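Side-chain contacts in methylocystis parvus OBBP MbnE (Methylocystis parvus OBBP, PDB 5ICQ), which probably binds methanobactin, a copper-chelating peptide, in the periplasm and presents it to the uptake machinery of the inner membrane: residues A[369-374]-A[545-550]; A[525-530]-A[564-569]; A[106-111]-A[190-195]. All blocks are in the same frame, centred on the assembly; numbering follows the deposited sequence.

How the contacts relate
Following the chain from the N terminus, contact 3 comes first: it closes a loop between the start of strand 109-120 and helix 193-198, and is complete before the others begin. Contact 1 ties the loop after strand 361-362 to the start of helix 547-563, and contact 2 ties the loop before helix 532-543 to the start of strand 567-572. Contact 2 opens at 525-530, before contact 1 closes at 545-550, so these two cross. Helix 547-563 leads from contact 1 toward contact 2; their centres lie about 22 Å apart. Contacts 1 and 3 touch: Pro107 packs near Gln547, and the like-charged Arg191 and Arg545 come close.

Contact 1 (A[369-374]-A[545-550]); sequences ESELSS and RSQEDF
Leu372 and Phe550 are the residues closest in the backbone, their CA atoms 8.8 Å apart, where an irregular loop passes the first turn of helix 547-563. This spacing leaves the contact to the side chains. Leu372 reaches over with one branch, and its CD2 lies 4.5 Å from CE2 of Phe550, approaching the ring obliquely. With CG anti to the backbone N (chi1 -178°), the Phe550 ring extends from the helix far enough for CE2 to meet the leucine. Beside this apolar pair, the side chains of Glu371 and Gln547 come near each other.

Each segment is shaped by a serine. Ser370 OG accepts from Leu372 N at 3.1 Å, an ST turn, and Leu372 lies within the type I turn from Ser370 to Ser373. Ser546 is the N-cap of the helix, its OG accepting from Asp549 N at 3.0 Å with an N-H...O angle of 160°. Further along the helix, Val551 and Val554 also touch Leu372, Arg555 binds the carbonyl of Glu371, and the Phe550 ring stacks with His41.

With no hydrogen bond and no salt bridge between the two segments, and only 96 Å² buried, their direct attachment is a light, mainly apolar one; neighbouring polar bonds, such as that from Arg555, add a directional hold of the loop to the helix.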
loop_
_atom_site.group_PDB
_atom_site.type_symbol
_atom_site.label_atom_id
_atom_site.label_comp_id
_atom_site.label_asym_id
_atom_site.label_seq_id
_atom_site.Cartn_x
_atom_site.Cartn_y
_atom_site.Cartn_z
ATOM N N GLU A 369 5.497 -8.873 10.135
ATOM C CA GLU A 369 5.285 -8.134 11.382
ATOM C C GLU A 369 3.808 -7.818 11.602
ATOM O O GLU A 369 3.425 -6.684 11.898
ATOM C CB GLU A 369 6.127 -6.855 11.400
ATOM C CG GLU A 369 7.612 -7.099 11.239
ATOM C CD GLU A 369 8.428 -5.930 11.756
ATOM O OE1 GLU A 369 9.346 -5.477 11.046
ATOM O OE2 GLU A 369 8.138 -5.457 12.877
ATOM N N SER A 370 2.963 -8.832 11.446
ATOM C CA SER A 370 1.534 -8.599 11.599
ATOM C C SER A 370 0.849 -9.922 11.877
ATOM O O SER A 370 1.453 -10.996 11.777
ATOM C CB SER A 370 0.935 -7.915 10.362
ATOM O OG SER A 370 0.450 -8.850 9.415
ATOM N N GLU A 371 -0.436 -9.822 12.228
ATOM C CA GLU A 371 -1.223 -11.010 12.515
ATOM C C GLU A 371 -1.425 -11.873 11.278
ATOM O O GLU A 371 -1.790 -13.045 11.417
ATOM C CB GLU A 371 -2.591 -10.613 13.071
ATOM C CG GLU A 371 -3.571 -10.279 11.970
ATOM C CD GLU A 371 -4.805 -9.569 12.455
ATOM O OE1 GLU A 371 -5.257 -8.648 11.744
ATOM O OE2 GLU A 371 -5.325 -9.928 13.534
ATOM N N LEU A 372 -1.238 -11.311 10.078
ATOM C CA LEU A 372 -1.429 -12.057 8.840
ATOM C C LEU A 372 -0.227 -12.906 8.469
ATOM O O LEU A 372 -0.328 -13.714 7.541
ATOM C CB LEU A 372 -1.730 -11.101 7.681
ATOM C CG LEU A 372 -2.964 -10.210 7.844
ATOM C CD1 LEU A 372 -3.079 -9.273 6.647
ATOM C CD2 LEU A 372 -4.223 -11.054 7.987
ATOM N N SER A 373 0.889 -12.741 9.166
ATOM C CA SER A 373 2.143 -13.375 8.783
ATOM C C SER A 373 2.162 -14.854 9.150
ATOM O O SER A 373 1.703 -15.243 10.229
ATOM C CB SER A 373 3.300 -12.662 9.487
ATOM O OG SER A 373 4.528 -13.216 9.081
ATOM N N SER A 374 2.718 -15.685 8.253
ATOM C CA SER A 374 2.995 -17.075 8.612
ATOM C C SER A 374 4.300 -17.241 9.382
ATOM O O SER A 374 4.572 -18.338 9.871
ATOM C CB SER A 374 3.049 -17.960 7.357
ATOM O OG SER A 374 4.162 -17.629 6.542
ATOM N N ARG A 545 -15.440 -14.980 5.230
ATOM C CA ARG A 545 -16.375 -13.995 5.760
ATOM C C ARG A 545 -15.971 -13.474 7.128
ATOM O O ARG A 545 -15.974 -12.257 7.340
ATOM C CB ARG A 545 -17.799 -14.575 5.797
ATOM C CG ARG A 545 -18.360 -14.792 4.398
ATOM C CD ARG A 545 -19.846 -15.028 4.418
ATOM N NE ARG A 545 -20.387 -15.248 3.083
ATOM C CZ ARG A 545 -21.687 -15.234 2.808
ATOM N NH1 ARG A 545 -22.561 -15.007 3.780
ATOM N NH2 ARG A 545 -22.115 -15.446 1.569
ATOM N N SER A 546 -15.605 -14.351 8.060
ATOM C CA SER A 546 -15.222 -13.903 9.390
ATOM C C SER A 546 -13.772 -13.448 9.402
ATOM O O SER A 546 -12.956 -13.878 8.582
ATOM C CB SER A 546 -15.415 -15.014 10.418
ATOM O OG SER A 546 -14.436 -16.026 10.247
ATOM N N GLN A 547 -13.449 -12.569 10.351
ATOM C CA GLN A 547 -12.073 -12.093 10.455
ATOM C C GLN A 547 -11.124 -13.248 10.760
ATOM O O GLN A 547 -9.996 -13.293 10.250
ATOM C CB GLN A 547 -11.981 -11.008 11.530
ATOM C CG GLN A 547 -10.646 -10.280 11.580
ATOM C CD GLN A 547 -10.408 -9.410 10.356
ATOM O OE1 GLN A 547 -11.336 -8.798 9.823
ATOM N NE2 GLN A 547 -9.163 -9.358 9.901
ATOM N N GLU A 548 -11.578 -14.208 11.570
ATOM C CA GLU A 548 -10.737 -15.351 11.912
ATOM C C GLU A 548 -10.467 -16.222 10.693
ATOM O O GLU A 548 -9.332 -16.676 10.482
ATOM C CB GLU A 548 -11.398 -16.164 13.027
ATOM C CG GLU A 548 -10.689 -17.465 13.353
ATOM C CD GLU A 548 -11.228 -18.129 14.611
ATOM O OE1 GLU A 548 -11.899 -17.446 15.418
ATOM O OE2 GLU A 548 -10.972 -19.338 14.792
ATOM N N ASP A 549 -11.490 -16.468 9.874
ATOM C CA ASP A 549 -11.274 -17.247 8.660
ATOM C C ASP A 549 -10.414 -16.492 7.657
ATOM O O ASP A 549 -9.663 -17.116 6.899
ATOM C CB ASP A 549 -12.611 -17.630 8.034
ATOM C CG ASP A 549 -13.362 -18.665 8.863
ATOM O OD1 ASP A 549 -12.790 -19.148 9.863
ATOM O OD2 ASP A 549 -14.514 -18.996 8.511
ATOM N N PHE A 550 -10.520 -15.161 7.628
ATOM C CA PHE A 550 -9.663 -14.362 6.753
ATOM C C PHE A 550 -8.199 -14.479 7.156
ATOM O O PHE A 550 -7.332 -14.712 6.308
ATOM C CB PHE A 550 -10.103 -12.900 6.773
ATOM C CG PHE A 550 -9.304 -12.007 5.848
ATOM C CD1 PHE A 550 -9.346 -12.195 4.474
ATOM C CD2 PHE A 550 -8.537 -10.973 6.355
ATOM C CE1 PHE A 550 -8.629 -11.357 3.613
ATOM C CE2 PHE A 550 -7.820 -10.129 5.505
ATOM C CZ PHE A 550 -7.864 -10.335 4.133
#

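Contact 2 (A[525-530]-A[564-569]); sequences NLAGAA and GFYVVP
Ala529 and Tyr566 meet methyl to ring: Ala529 CB sits over one face of the tyrosine, 4.0 Å from the ring centroid and 17° off the ring normal, a CH-pi contact. The methyl is displaced toward the rim, where CE1 is its closest ring atom at 3.8 Å. On the opposite face lies the carbonyl O of Gly564. Tyr566 holds this position with CG anti to its carbonyl carbon (chi1 -58°). Ala527 comes in at the base of the side chain, its CB 3.9 Å from Tyr566 CB and oblique to the ring.

Asn525 bridges the loop that presents them. Its OD1 accepts from Ala529 N at 3.1 Å, and more weakly from Gly528 N, while ND2 donates to Ala529 O at 3.1 Å in the carbonyl plane, on a lone pair. Gly528, at positive phi, ends the type I turn that begins at Asn525.

This loop before helix 532-543 packs on the link from helix 547-563 into strand 567-572, which pairs antiparallel with strand 322-326 in a mixed sheet. Ala527 and Tyr566 form backbone hydrogen bonds with Thr328 and Phe326 respectively, and Ile534 touches both Ala529 and Tyr566. The contact itself is apolar: the Ala529 methyl is small enough to sit on the ring face, while the bonds of Asn525 to Ala529 N and O probably keep the loop in shape.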
loop_
_atom_site.group_PDB
_atom_site.type_symbol
_atom_site.label_atom_id
_atom_site.label_comp_id
_atom_site.label_asym_id
_atom_site.label_seq_id
_atom_site.Cartn_x
_atom_site.Cartn_y
_atom_site.Cartn_z
ATOM N N ASN A 525 2.570 -9.389 -12.015
ATOM C CA ASN A 525 3.054 -10.736 -11.712
ATOM C C ASN A 525 4.433 -10.922 -12.350
ATOM O O ASN A 525 4.610 -11.610 -13.358
ATOM C CB ASN A 525 2.047 -11.776 -12.200
ATOM C CG ASN A 525 2.350 -13.179 -11.678
ATOM O OD1 ASN A 525 3.471 -13.468 -11.257
ATOM N ND2 ASN A 525 1.351 -14.057 -11.726
ATOM N N LEU A 526 5.431 -10.271 -11.734
ATOM C CA LEU A 526 6.754 -10.209 -12.356
ATOM C C LEU A 526 7.419 -11.578 -12.430
ATOM O O LEU A 526 8.153 -11.860 -13.383
ATOM C CB LEU A 526 7.639 -9.241 -11.579
ATOM C CG LEU A 526 7.089 -7.824 -11.497
ATOM C CD1 LEU A 526 7.999 -6.939 -10.630
ATOM C CD2 LEU A 526 6.972 -7.274 -12.895
ATOM N N ALA A 527 7.190 -12.433 -11.433
ATOM C CA ALA A 527 7.840 -13.738 -11.415
ATOM C C ALA A 527 7.220 -14.719 -12.401
ATOM O O ALA A 527 7.852 -15.733 -12.730
ATOM C CB ALA A 527 7.790 -14.329 -10.003
ATOM N N GLY A 528 6.007 -14.453 -12.880
ATOM C CA GLY A 528 5.331 -15.435 -13.710
ATOM C C GLY A 528 4.786 -16.608 -12.925
ATOM O O GLY A 528 4.731 -17.723 -13.450
ATOM N N ALA A 529 4.373 -16.383 -11.682
ATOM C CA ALA A 529 3.809 -17.454 -10.869
ATOM C C ALA A 529 2.497 -17.922 -11.476
ATOM O O ALA A 529 1.621 -17.108 -11.772
ATOM C CB ALA A 529 3.588 -16.974 -9.438
ATOM N N ALA A 530 2.354 -19.243 -11.664
ATOM C CA ALA A 530 1.128 -19.808 -12.246
ATOM C C ALA A 530 0.876 -21.142 -11.542
ATOM O O ALA A 530 1.183 -22.216 -12.062
ATOM C CB ALA A 530 1.241 -19.962 -13.762
ATOM N N GLY A 564 7.149 -21.100 -2.858
ATOM C CA GLY A 564 7.549 -21.072 -4.249
ATOM C C GLY A 564 8.891 -20.427 -4.508
ATOM O O GLY A 564 9.451 -20.607 -5.595
ATOM N N PHE A 565 9.430 -19.688 -3.537
ATOM C CA PHE A 565 10.708 -19.000 -3.711
ATOM C C PHE A 565 10.717 -18.207 -5.015
ATOM O O PHE A 565 11.664 -18.262 -5.807
ATOM C CB PHE A 565 11.869 -20.000 -3.632
ATOM C CG PHE A 565 11.919 -20.696 -2.307
ATOM C CD1 PHE A 565 12.544 -20.093 -1.228
ATOM C CD2 PHE A 565 11.237 -21.899 -2.106
ATOM C CE1 PHE A 565 12.543 -20.709 0.029
ATOM C CE2 PHE A 565 11.232 -22.520 -0.858
ATOM C CZ PHE A 565 11.884 -21.923 0.210
ATOM N N TYR A 566 9.625 -17.468 -5.234
ATOM C CA TYR A 566 9.532 -16.602 -6.402
ATOM C C TYR A 566 10.391 -15.364 -6.250
ATOM O O TYR A 566 10.753 -14.737 -7.256
ATOM C CB TYR A 566 8.079 -16.187 -6.643
ATOM C CG TYR A 566 7.164 -17.372 -6.842
ATOM C CD1 TYR A 566 7.212 -18.124 -8.012
ATOM C CD2 TYR A 566 6.257 -17.745 -5.853
ATOM C CE1 TYR A 566 6.371 -19.231 -8.196
ATOM C CE2 TYR A 566 5.418 -18.843 -6.029
ATOM C CZ TYR A 566 5.488 -19.577 -7.194
ATOM O OH TYR A 566 4.644 -20.647 -7.345
ATOM N N VAL A 567 10.698 -14.986 -5.013
ATOM C CA VAL A 567 11.444 -13.768 -4.728
ATOM C C VAL A 567 12.506 -14.111 -3.697
ATOM O O VAL A 567 12.372 -15.075 -2.938
ATOM C CB VAL A 567 10.546 -12.619 -4.198
ATOM C CG1 VAL A 567 9.386 -12.357 -5.126
ATOM C CG2 VAL A 567 10.021 -12.964 -2.825
ATOM N N VAL A 568 13.584 -13.334 -3.693
ATOM C CA VAL A 568 14.512 -13.301 -2.567
ATOM C C VAL A 568 14.140 -12.081 -1.736
ATOM O O VAL A 568 14.374 -10.945 -2.184
ATOM C CB VAL A 568 15.974 -13.235 -3.022
ATOM C CG1 VAL A 568 16.915 -13.253 -1.794
ATOM C CG2 VAL A 568 16.286 -14.402 -3.944
ATOM N N PRO A 569 13.540 -12.247 -0.562
ATOM C CA PRO A 569 13.011 -11.084 0.159
ATOM C C PRO A 569 14.147 -10.164 0.563
ATOM O O PRO A 569 15.230 -10.620 0.937
ATOM C CB PRO A 569 12.326 -11.695 1.388
ATOM C CG PRO A 569 12.260 -13.168 1.132
ATOM C CD PRO A 569 13.392 -13.497 0.201
#

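Contact 3 (A[106-111]-A[190-195]); sequences EPFTLY and DRELPL
Phe108, just before strand 109-120, and Leu110 within it pack against Leu195 on helix 193-198, a strand-to-helix contact burying 208 Å² at an antiparallel sheet of this family 5 solute-binding fold. Leading in, Glu106 ties the segment together: OE1 accepts from Thr109 OG1 at 2.7 Å, met from above the carboxylate plane, and OE2 takes Tyr111 OH at 2.6 Å on its syn lone pair. Phe108 then turns toward the helix, its CG anti to the backbone N (chi1 -163°), and lays a ring face against Leu195. CD2 of that leucine stands 3.6 Å from the ring centroid, only 6° off the normal, a nearly central CH-pi contact. At the ring edge, Glu192 CG approaches Phe108 CE2 at 4.4 Å. The helix side is braced by Asp190, whose OD1 caps the turn by accepting from Glu192 N at 3.0 Å. Leu38 of strand 38-39 also touches Leu195. An alanine at Phe108 would remove the ring and would probably leave the Leu195 methyl without its aromatic face, opening a gap between strand and helix.

Thr109 points away from the helix segment, and Leu110 points toward it. The Leu110 and Leu195 side chains cross obliquely; Leu110 CD1 lies 3.9 Å from Leu195 CB and 3.7 Å from Leu195 O.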
loop_
_atom_site.group_PDB
_atom_site.type_symbol
_atom_site.label_atom_id
_atom_site.label_comp_id
_atom_site.label_asym_id
_atom_site.label_seq_id
_atom_site.Cartn_x
_atom_site.Cartn_y
_atom_site.Cartn_z
ATOM N N GLU A 106 -8.960 -0.061 12.160
ATOM C CA GLU A 106 -9.348 -1.419 11.807
ATOM C C GLU A 106 -8.743 -1.756 10.453
ATOM O O GLU A 106 -8.374 -0.852 9.696
ATOM C CB GLU A 106 -10.874 -1.559 11.766
ATOM C CG GLU A 106 -11.545 -1.323 13.130
ATOM C CD GLU A 106 -13.070 -1.301 13.051
ATOM O OE1 GLU A 106 -13.682 -2.337 12.724
ATOM O OE2 GLU A 106 -13.658 -0.236 13.316
ATOM N N PRO A 107 -8.594 -3.047 10.127
ATOM C CA PRO A 107 -8.013 -3.392 8.811
ATOM C C PRO A 107 -8.774 -2.787 7.641
ATOM O O PRO A 107 -8.170 -2.158 6.761
ATOM C CB PRO A 107 -8.067 -4.931 8.793
ATOM C CG PRO A 107 -8.126 -5.344 10.220
ATOM C CD PRO A 107 -8.827 -4.238 10.969
ATOM N N PHE A 108 -10.094 -2.954 7.605
ATOM C CA PHE A 108 -10.904 -2.388 6.532
ATOM C C PHE A 108 -12.354 -2.256 6.994
ATOM O O PHE A 108 -13.175 -3.143 6.729
ATOM C CB PHE A 108 -10.807 -3.273 5.278
ATOM C CG PHE A 108 -11.258 -2.599 3.988
ATOM C CD1 PHE A 108 -11.708 -1.285 3.974
ATOM C CD2 PHE A 108 -11.235 -3.303 2.787
ATOM C CE1 PHE A 108 -12.119 -0.679 2.777
ATOM C CE2 PHE A 108 -11.651 -2.712 1.597
ATOM C CZ PHE A 108 -12.093 -1.397 1.592
ATOM N N THR A 109 -12.679 -1.163 7.693
ATOM C CA THR A 109 -14.038 -0.918 8.170
ATOM C C THR A 109 -14.427 0.516 7.850
ATOM O O THR A 109 -13.612 1.435 8.000
ATOM C CB THR A 109 -14.194 -1.161 9.684
ATOM O OG1 THR A 109 -13.815 -2.504 10.009
ATOM C CG2 THR A 109 -15.653 -0.962 10.123
ATOM N N LEU A 110 -15.669 0.695 7.394
ATOM C CA LEU A 110 -16.188 1.988 6.966
ATOM C C LEU A 110 -17.335 2.425 7.867
ATOM O O LEU A 110 -18.118 1.596 8.327
ATOM C CB LEU A 110 -16.691 1.921 5.524
ATOM C CG LEU A 110 -15.665 1.375 4.535
ATOM C CD1 LEU A 110 -16.305 1.254 3.158
ATOM C CD2 LEU A 110 -14.447 2.301 4.485
ATOM N N TYR A 111 -17.455 3.736 8.079
ATOM C CA TYR A 111 -18.468 4.324 8.940
ATOM C C TYR A 111 -19.146 5.480 8.218
ATOM O O TYR A 111 -18.642 5.951 7.196
ATOM C CB TYR A 111 -17.835 4.786 10.261
ATOM C CG TYR A 111 -17.389 3.593 11.091
ATOM C CD1 TYR A 111 -18.307 2.866 11.846
ATOM C CD2 TYR A 111 -16.053 3.176 11.093
ATOM C CE1 TYR A 111 -17.904 1.752 12.602
ATOM C CE2 TYR A 111 -15.636 2.072 11.851
ATOM C CZ TYR A 111 -16.576 1.359 12.592
ATOM O OH TYR A 111 -16.188 0.245 13.337
ATOM N N ASP A 190 -18.504 -10.740 -5.525
ATOM C CA ASP A 190 -17.315 -9.980 -5.124
ATOM C C ASP A 190 -17.629 -9.302 -3.795
ATOM O O ASP A 190 -18.310 -8.274 -3.760
ATOM C CB ASP A 190 -16.930 -8.966 -6.205
ATOM C CG ASP A 190 -15.609 -8.239 -5.909
ATOM O OD1 ASP A 190 -15.235 -8.072 -4.728
ATOM O OD2 ASP A 190 -14.944 -7.814 -6.880
ATOM N N ARG A 191 -17.121 -9.868 -2.698
ATOM C CA ARG A 191 -17.489 -9.353 -1.385
ATOM C C ARG A 191 -16.834 -8.009 -1.070
ATOM O O ARG A 191 -17.272 -7.329 -0.138
ATOM C CB ARG A 191 -17.145 -10.395 -0.322
ATOM C CG ARG A 191 -17.968 -11.676 -0.496
ATOM C CD ARG A 191 -17.805 -12.642 0.658
ATOM N NE ARG A 191 -18.114 -12.036 1.947
ATOM C CZ ARG A 191 -19.344 -11.805 2.401
ATOM N NH1 ARG A 191 -20.408 -12.112 1.665
ATOM N NH2 ARG A 191 -19.510 -11.258 3.594
ATOM N N GLU A 192 -15.810 -7.616 -1.822
ATOM C CA GLU A 192 -15.165 -6.323 -1.642
ATOM C C GLU A 192 -15.916 -5.193 -2.346
ATOM O O GLU A 192 -15.793 -4.030 -1.941
ATOM C CB GLU A 192 -13.732 -6.420 -2.165
ATOM C CG GLU A 192 -12.777 -5.355 -1.690
ATOM C CD GLU A 192 -11.423 -5.494 -2.357
ATOM O OE1 GLU A 192 -11.029 -6.637 -2.686
ATOM O OE2 GLU A 192 -10.755 -4.461 -2.561
ATOM N N LEU A 193 -16.722 -5.518 -3.360
ATOM C CA LEU A 193 -17.328 -4.479 -4.188
ATOM C C LEU A 193 -18.187 -3.474 -3.417
ATOM O O LEU A 193 -18.096 -2.275 -3.731
ATOM C CB LEU A 193 -18.128 -5.133 -5.325
ATOM C CG LEU A 193 -18.755 -4.198 -6.359
ATOM C CD1 LEU A 193 -17.696 -3.308 -6.952
ATOM C CD2 LEU A 193 -19.433 -5.015 -7.459
ATOM N N PRO A 194 -19.007 -3.856 -2.426
ATOM C CA PRO A 194 -19.769 -2.829 -1.693
ATOM C C PRO A 194 -18.899 -1.813 -0.975
ATOM O O PRO A 194 -19.292 -0.641 -0.884
ATOM C CB PRO A 194 -20.600 -3.649 -0.697
ATOM C CG PRO A 194 -20.748 -4.981 -1.348
ATOM C CD PRO A 194 -19.425 -5.214 -2.025
ATOM N N LEU A 195 -17.735 -2.225 -0.457
ATOM C CA LEU A 195 -16.849 -1.279 0.216
ATOM C C LEU A 195 -16.137 -0.380 -0.788
ATOM O O LEU A 195 -15.891 0.796 -0.503
ATOM C CB LEU A 195 -15.821 -2.014 1.087
ATOM C CG LEU A 195 -16.310 -2.648 2.390
ATOM C CD1 LEU A 195 -16.989 -3.991 2.148
ATOM C CD2 LEU A 195 -15.162 -2.790 3.370
#